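Local coordinates for Lactamase_B domain-containing protein (Pontibacter korlensis, PDB 6XFR), which probably hydrolyses beta-lactam antibiotics to substituted beta-amino acids as a zinc-dependent class B1 metallo-beta-lactamase, at residues B[97-102]-B[113-118]. Sequence-based numbering, arbitrary orientation.
Sequences VVTSEL and GTPDVT
With CG anti to the carbonyl carbon (chi1 -58°), the carboxylate of Asp116 swings back beside its own backbone N and reaches the start of segment 97-102, where OD1 accepts a nearly straight bond from Val97 N (2.9 Å) through its anti lone pair. Val97 O answers on the same edge: Asp116 N donates to it at 2.9 Å, and Val117 N adds a weak bond to the same oxygen. Val97 is thus gripped through both its N-H and its carbonyl, and Gln91 NE2, donating to the same OD1, ties the carboxylate to helix 87-91.

Farther along, the two strands settle into parallel pairing. Thr99 N meets Val117 O at 3.2 Å, while CA-H groups of Val98 and Thr118 approach Val117 O and Thr99 O. Val98 and Val117 point the same way from one face of the sheet, Val98 CG2 lying 4.1 Å from Val117 CB. On the other face Thr99 crosses the Pro115 ring at about a right angle, presenting OG1 and CG2 to its CB and CG. The Thr99 hydroxyl, lodged between backbone N and carbonyl carbon (chi1 76°), donates to Ser100 O (2.9 Å).

This is a right-handed beta-alpha-beta crossover in which helix 101-109 links two parallel strands; Ala104 packs on Thr99, Pro115 and Thr118, and Ser100 is the N-cap. Polar bonds concentrate at Val97, implying that the carboxylate takes over as acceptor where proper strand pairing has not yet begun, while methyls and the proline ring fill the helix-facing side.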
loop_
_atom_site.group_PDB
_atom_site.type_symbol
_atom_site.label_atom_id
_atom_site.label_comp_id
_atom_site.label_asym_id
_atom_site.label_seq_id
_atom_site.Cartn_x
_atom_site.Cartn_y
_atom_site.Cartn_z
ATOM N N VAL B 97 1.027 -24.191 -14.095
ATOM C CA VAL B 97 -0.053 -23.215 -14.000
ATOM C C VAL B 97 -1.316 -23.958 -13.614
ATOM O O VAL B 97 -1.624 -25.015 -14.178
ATOM C CB VAL B 97 -0.273 -22.465 -15.324
ATOM C CG1 VAL B 97 -1.367 -21.454 -15.134
ATOM C CG2 VAL B 97 1.017 -21.824 -15.828
ATOM N N VAL B 98 -2.062 -23.399 -12.672
ATOM C CA VAL B 98 -3.198 -24.081 -12.070
ATOM C C VAL B 98 -4.346 -23.101 -11.950
ATOM O O VAL B 98 -4.169 -22.001 -11.411
ATOM C CB VAL B 98 -2.817 -24.642 -10.682
ATOM C CG1 VAL B 98 -4.019 -25.250 -9.988
ATOM C CG2 VAL B 98 -1.694 -25.681 -10.824
ATOM N N THR B 99 -5.539 -23.513 -12.394
ATOM C CA THR B 99 -6.675 -22.602 -12.420
ATOM C C THR B 99 -7.929 -23.344 -11.956
ATOM O O THR B 99 -7.915 -24.546 -11.694
ATOM C CB THR B 99 -6.846 -21.962 -13.821
ATOM O OG1 THR B 99 -7.414 -22.897 -14.732
ATOM C CG2 THR B 99 -5.518 -21.508 -14.406
ATOM N N SER B 100 -9.020 -22.610 -11.817
ATOM C CA SER B 100 -10.313 -23.248 -11.649
ATOM C C SER B 100 -10.720 -23.943 -12.948
ATOM O O SER B 100 -10.160 -23.687 -14.020
ATOM C CB SER B 100 -11.372 -22.225 -11.223
ATOM O OG SER B 100 -11.723 -21.354 -12.284
ATOM N N GLU B 101 -11.681 -24.867 -12.832
ATOM C CA GLU B 101 -12.179 -25.578 -14.006
ATOM C C GLU B 101 -12.742 -24.605 -15.025
ATOM O O GLU B 101 -12.415 -24.679 -16.210
ATOM C CB GLU B 101 -13.263 -26.587 -13.615
ATOM C CG GLU B 101 -12.925 -28.008 -13.896
ATOM C CD GLU B 101 -14.119 -28.961 -13.690
ATOM O OE1 GLU B 101 -15.173 -28.772 -14.350
ATOM O OE2 GLU B 101 -13.998 -29.918 -12.884
ATOM N N LEU B 102 -13.566 -23.651 -14.576
ATOM C CA LEU B 102 -14.189 -22.787 -15.569
ATOM C C LEU B 102 -13.210 -21.754 -16.109
ATOM O O LEU B 102 -13.323 -21.359 -17.276
ATOM C CB LEU B 102 -15.433 -22.092 -15.014
ATOM C CG LEU B 102 -16.001 -21.094 -16.035
ATOM C CD1 LEU B 102 -16.258 -21.762 -17.376
ATOM C CD2 LEU B 102 -17.282 -20.448 -15.546
ATOM N N GLY B 113 -3.909 -20.132 -23.404
ATOM C CA GLY B 113 -3.328 -21.447 -23.164
ATOM C C GLY B 113 -4.178 -22.406 -22.339
ATOM O O GLY B 113 -5.278 -22.058 -21.905
ATOM N N THR B 114 -3.661 -23.608 -22.084
ATOM C CA THR B 114 -4.314 -24.591 -21.226
ATOM C C THR B 114 -3.557 -24.753 -19.915
ATOM O O THR B 114 -2.369 -25.107 -19.906
ATOM C CB THR B 114 -4.425 -25.940 -21.926
ATOM O OG1 THR B 114 -4.647 -25.743 -23.325
ATOM C CG2 THR B 114 -5.574 -26.726 -21.334
ATOM N N PRO B 115 -4.202 -24.518 -18.792
ATOM C CA PRO B 115 -3.582 -24.841 -17.507
ATOM C C PRO B 115 -3.145 -26.300 -17.453
ATOM O O PRO B 115 -3.682 -27.164 -18.143
ATOM C CB PRO B 115 -4.709 -24.604 -16.504
ATOM C CG PRO B 115 -5.775 -23.874 -17.257
ATOM C CD PRO B 115 -5.605 -24.105 -18.686
ATOM N N ASP B 116 -2.163 -26.562 -16.590
ATOM C CA ASP B 116 -1.642 -27.904 -16.347
ATOM C C ASP B 116 -2.513 -28.704 -15.380
ATOM O O ASP B 116 -2.545 -29.930 -15.450
ATOM C CB ASP B 116 -0.208 -27.825 -15.792
ATOM C CG ASP B 116 0.752 -27.073 -16.719
ATOM O OD1 ASP B 116 1.236 -25.989 -16.323
ATOM O OD2 ASP B 116 1.007 -27.545 -17.859
ATOM N N VAL B 117 -3.188 -28.046 -14.447
ATOM C CA VAL B 117 -4.114 -28.708 -13.538
ATOM C C VAL B 117 -5.265 -27.754 -13.318
ATOM O O VAL B 117 -5.083 -26.537 -13.319
ATOM C CB VAL B 117 -3.492 -29.113 -12.186
ATOM C CG1 VAL B 117 -4.525 -29.812 -11.322
ATOM C CG2 VAL B 117 -2.323 -30.015 -12.427
ATOM N N THR B 118 -6.456 -28.306 -13.137
ATOM C CA THR B 118 -7.591 -27.498 -12.732
ATOM C C THR B 118 -8.161 -28.040 -11.428
ATOM O O THR B 118 -7.983 -29.212 -11.090
ATOM C CB THR B 118 -8.680 -27.446 -13.805
ATOM O OG1 THR B 118 -8.966 -28.767 -14.251
ATOM C CG2 THR B 118 -8.233 -26.605 -14.975
#